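Local atomic coordinates of histidinol dehydrogenase (Elizabethkingia anophelis NUHP1, PDB entry 6AN0), a protein that probably catalyses the last step of histidine biosynthesis, oxidising L-histidinol through L-histidinaldehyde to L-histidine with zinc and two NAD(+). Residues F60-L65 / P165-N170. Residues are numbered along the deposited sequence; the frame is centred on the assembly and turned at random.
Sequences FDKAYL and PDESGN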
loop_
_atom_site.group_PDB
_atom_site.type_symbol
_atom_site.label_atom_id
_atom_site.label_comp_id
_atom_site.label_asym_id
_atom_site.label_seq_id
_atom_site.Cartn_x
_atom_site.Cartn_y
_atom_site.Cartn_z
ATOM N N PHE A 60 -28.463 15.565 -0.464
ATOM C CA PHE A 60 -27.373 16.130 0.319
ATOM C C PHE A 60 -26.751 17.372 -0.299
ATOM O O PHE A 60 -26.332 18.264 0.442
ATOM C CB PHE A 60 -26.305 15.057 0.570
ATOM C CG PHE A 60 -26.779 13.974 1.497
ATOM C CD1 PHE A 60 -27.234 12.766 1.000
ATOM C CD2 PHE A 60 -26.819 14.188 2.865
ATOM C CE1 PHE A 60 -27.704 11.771 1.863
ATOM C CE2 PHE A 60 -27.285 13.199 3.734
ATOM C CZ PHE A 60 -27.727 11.989 3.232
ATOM N N ASP A 61 -26.716 17.474 -1.625
ATOM C CA ASP A 61 -26.179 18.658 -2.286
ATOM C C ASP A 61 -27.252 19.673 -2.651
ATOM O O ASP A 61 -26.913 20.781 -3.077
ATOM C CB ASP A 61 -25.401 18.253 -3.541
ATOM C CG ASP A 61 -24.244 17.319 -3.228
ATOM O OD1 ASP A 61 -23.569 17.522 -2.194
ATOM O OD2 ASP A 61 -24.017 16.372 -4.001
ATOM N N LYS A 62 -28.531 19.322 -2.489
ATOM C CA LYS A 62 -29.655 20.188 -2.835
ATOM C C LYS A 62 -29.616 20.604 -4.300
ATOM O O LYS A 62 -30.004 21.723 -4.647
ATOM C CB LYS A 62 -29.723 21.432 -1.941
ATOM C CG LYS A 62 -29.591 21.163 -0.466
ATOM C CD LYS A 62 -30.631 20.182 0.023
ATOM C CE LYS A 62 -30.602 20.095 1.538
ATOM N NZ LYS A 62 -31.479 19.012 2.056
ATOM N N ALA A 63 -29.159 19.709 -5.167
ATOM C CA ALA A 63 -29.152 19.942 -6.603
ATOM C C ALA A 63 -29.834 18.767 -7.284
ATOM O O ALA A 63 -29.473 17.615 -7.042
ATOM C CB ALA A 63 -27.722 20.110 -7.138
ATOM N N TYR A 64 -30.829 19.059 -8.118
ATOM C CA TYR A 64 -31.536 18.039 -8.885
ATOM C C TYR A 64 -30.908 18.036 -10.273
ATOM O O TYR A 64 -31.191 18.908 -11.093
ATOM C CB TYR A 64 -33.036 18.338 -8.923
ATOM C CG TYR A 64 -33.924 17.184 -9.351
ATOM C CD1 TYR A 64 -33.407 16.085 -10.027
ATOM C CD2 TYR A 64 -35.296 17.201 -9.075
ATOM C CE1 TYR A 64 -34.224 15.035 -10.418
ATOM C CE2 TYR A 64 -36.115 16.156 -9.463
ATOM C CZ TYR A 64 -35.579 15.080 -10.135
ATOM O OH TYR A 64 -36.393 14.041 -10.518
ATOM N N LEU A 65 -30.036 17.067 -10.530
ATOM C CA LEU A 65 -29.320 17.018 -11.795
ATOM C C LEU A 65 -30.085 16.219 -12.837
ATOM O O LEU A 65 -30.831 15.290 -12.516
ATOM C CB LEU A 65 -27.942 16.392 -11.609
ATOM C CG LEU A 65 -26.940 17.102 -10.712
ATOM C CD1 LEU A 65 -25.677 16.265 -10.657
ATOM C CD2 LEU A 65 -26.673 18.488 -11.257
ATOM N N PRO A 165 -21.593 18.978 -6.761
ATOM C CA PRO A 165 -22.061 20.281 -7.242
ATOM C C PRO A 165 -22.531 21.176 -6.107
ATOM O O PRO A 165 -22.875 20.722 -5.013
ATOM C CB PRO A 165 -23.241 19.913 -8.149
ATOM C CG PRO A 165 -23.796 18.663 -7.500
ATOM C CD PRO A 165 -22.565 17.905 -7.032
ATOM N N ASP A 166 -22.570 22.473 -6.396
ATOM C CA ASP A 166 -23.267 23.376 -5.497
ATOM C C ASP A 166 -24.772 23.286 -5.775
ATOM O O ASP A 166 -25.227 22.485 -6.598
ATOM C CB ASP A 166 -22.698 24.791 -5.610
ATOM C CG ASP A 166 -22.975 25.464 -6.955
ATOM O OD1 ASP A 166 -23.817 24.998 -7.751
ATOM O OD2 ASP A 166 -22.334 26.505 -7.207
ATOM N N GLU A 167 -25.566 24.101 -5.081
ATOM C CA GLU A 167 -27.016 23.972 -5.196
ATOM C C GLU A 167 -27.527 24.337 -6.583
ATOM O O GLU A 167 -28.662 23.988 -6.923
ATOM C CB GLU A 167 -27.714 24.822 -4.131
ATOM C CG GLU A 167 -27.285 24.454 -2.715
ATOM C CD GLU A 167 -28.312 24.810 -1.654
ATOM O OE1 GLU A 167 -29.411 25.279 -2.013
ATOM O OE2 GLU A 167 -28.017 24.604 -0.457
ATOM N N SER A 168 -26.721 25.011 -7.394
ATOM C CA SER A 168 -27.110 25.334 -8.757
ATOM C C SER A 168 -26.613 24.310 -9.765
ATOM O O SER A 168 -26.806 24.503 -10.972
ATOM C CB SER A 168 -26.593 26.725 -9.127
ATOM O OG SER A 168 -27.053 27.687 -8.196
ATOM N N GLY A 169 -25.985 23.230 -9.300
ATOM C CA GLY A 169 -25.448 22.206 -10.170
ATOM C C GLY A 169 -24.055 22.458 -10.714
ATOM O O GLY A 169 -23.594 21.688 -11.565
ATOM N N ASN A 170 -23.352 23.477 -10.230
ATOM C CA ASN A 170 -22.077 23.868 -10.816
ATOM C C ASN A 170 -20.884 23.388 -9.994
ATOM O O ASN A 170 -20.978 23.166 -8.784
ATOM C CB ASN A 170 -22.018 25.388 -10.983
ATOM C CG ASN A 170 -23.079 25.900 -11.924
ATOM O OD1 ASN A 170 -23.734 26.906 -11.655
ATOM N ND2 ASN A 170 -23.274 25.192 -13.028
HETATM O O HOH W 1 -24.385 21.603 -2.609
#
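A63 and L65, just past the end of helix 50-61, pack on P165 and on the type I beta turn D166-G169, which lies in the loop between strand 158-163 and helix 173-181. The apolar part is small: A63 CB sits 4.2 Å from P165 CG, and L65 divides its methyls, CD1 against P165 CG and CD2 4.1 Å from G169 CA. T57 and K189 also touch both L65 and P165. A63 CB comes 3.5 Å from D166 O, the carbonyl that accepts the turn's bond from G169 N.

K62, with positive phi (57°), takes the chain out of the helix. Its CB and CG run alongside the glutamate chain of E167, with K62 CB 3.7 Å from E167 CD. The amine does not follow: the lysine bends at chi2 (-56°), and NZ hydrogen-bonds to K59 O.

One water links the backbones, donating to D61 O and P165 O. D166 OD1 accepts S168 N, an Asx turn, and, just past the beta turn, the straighter bond from N170 N; the two come from opposite faces of the carboxylate plane. The side chain of D61 crosses that of P165 at about a right angle near Q194, a predicted NAD(+)-binding residue, D61 OD2 lying 3.7 Å from P165 CD.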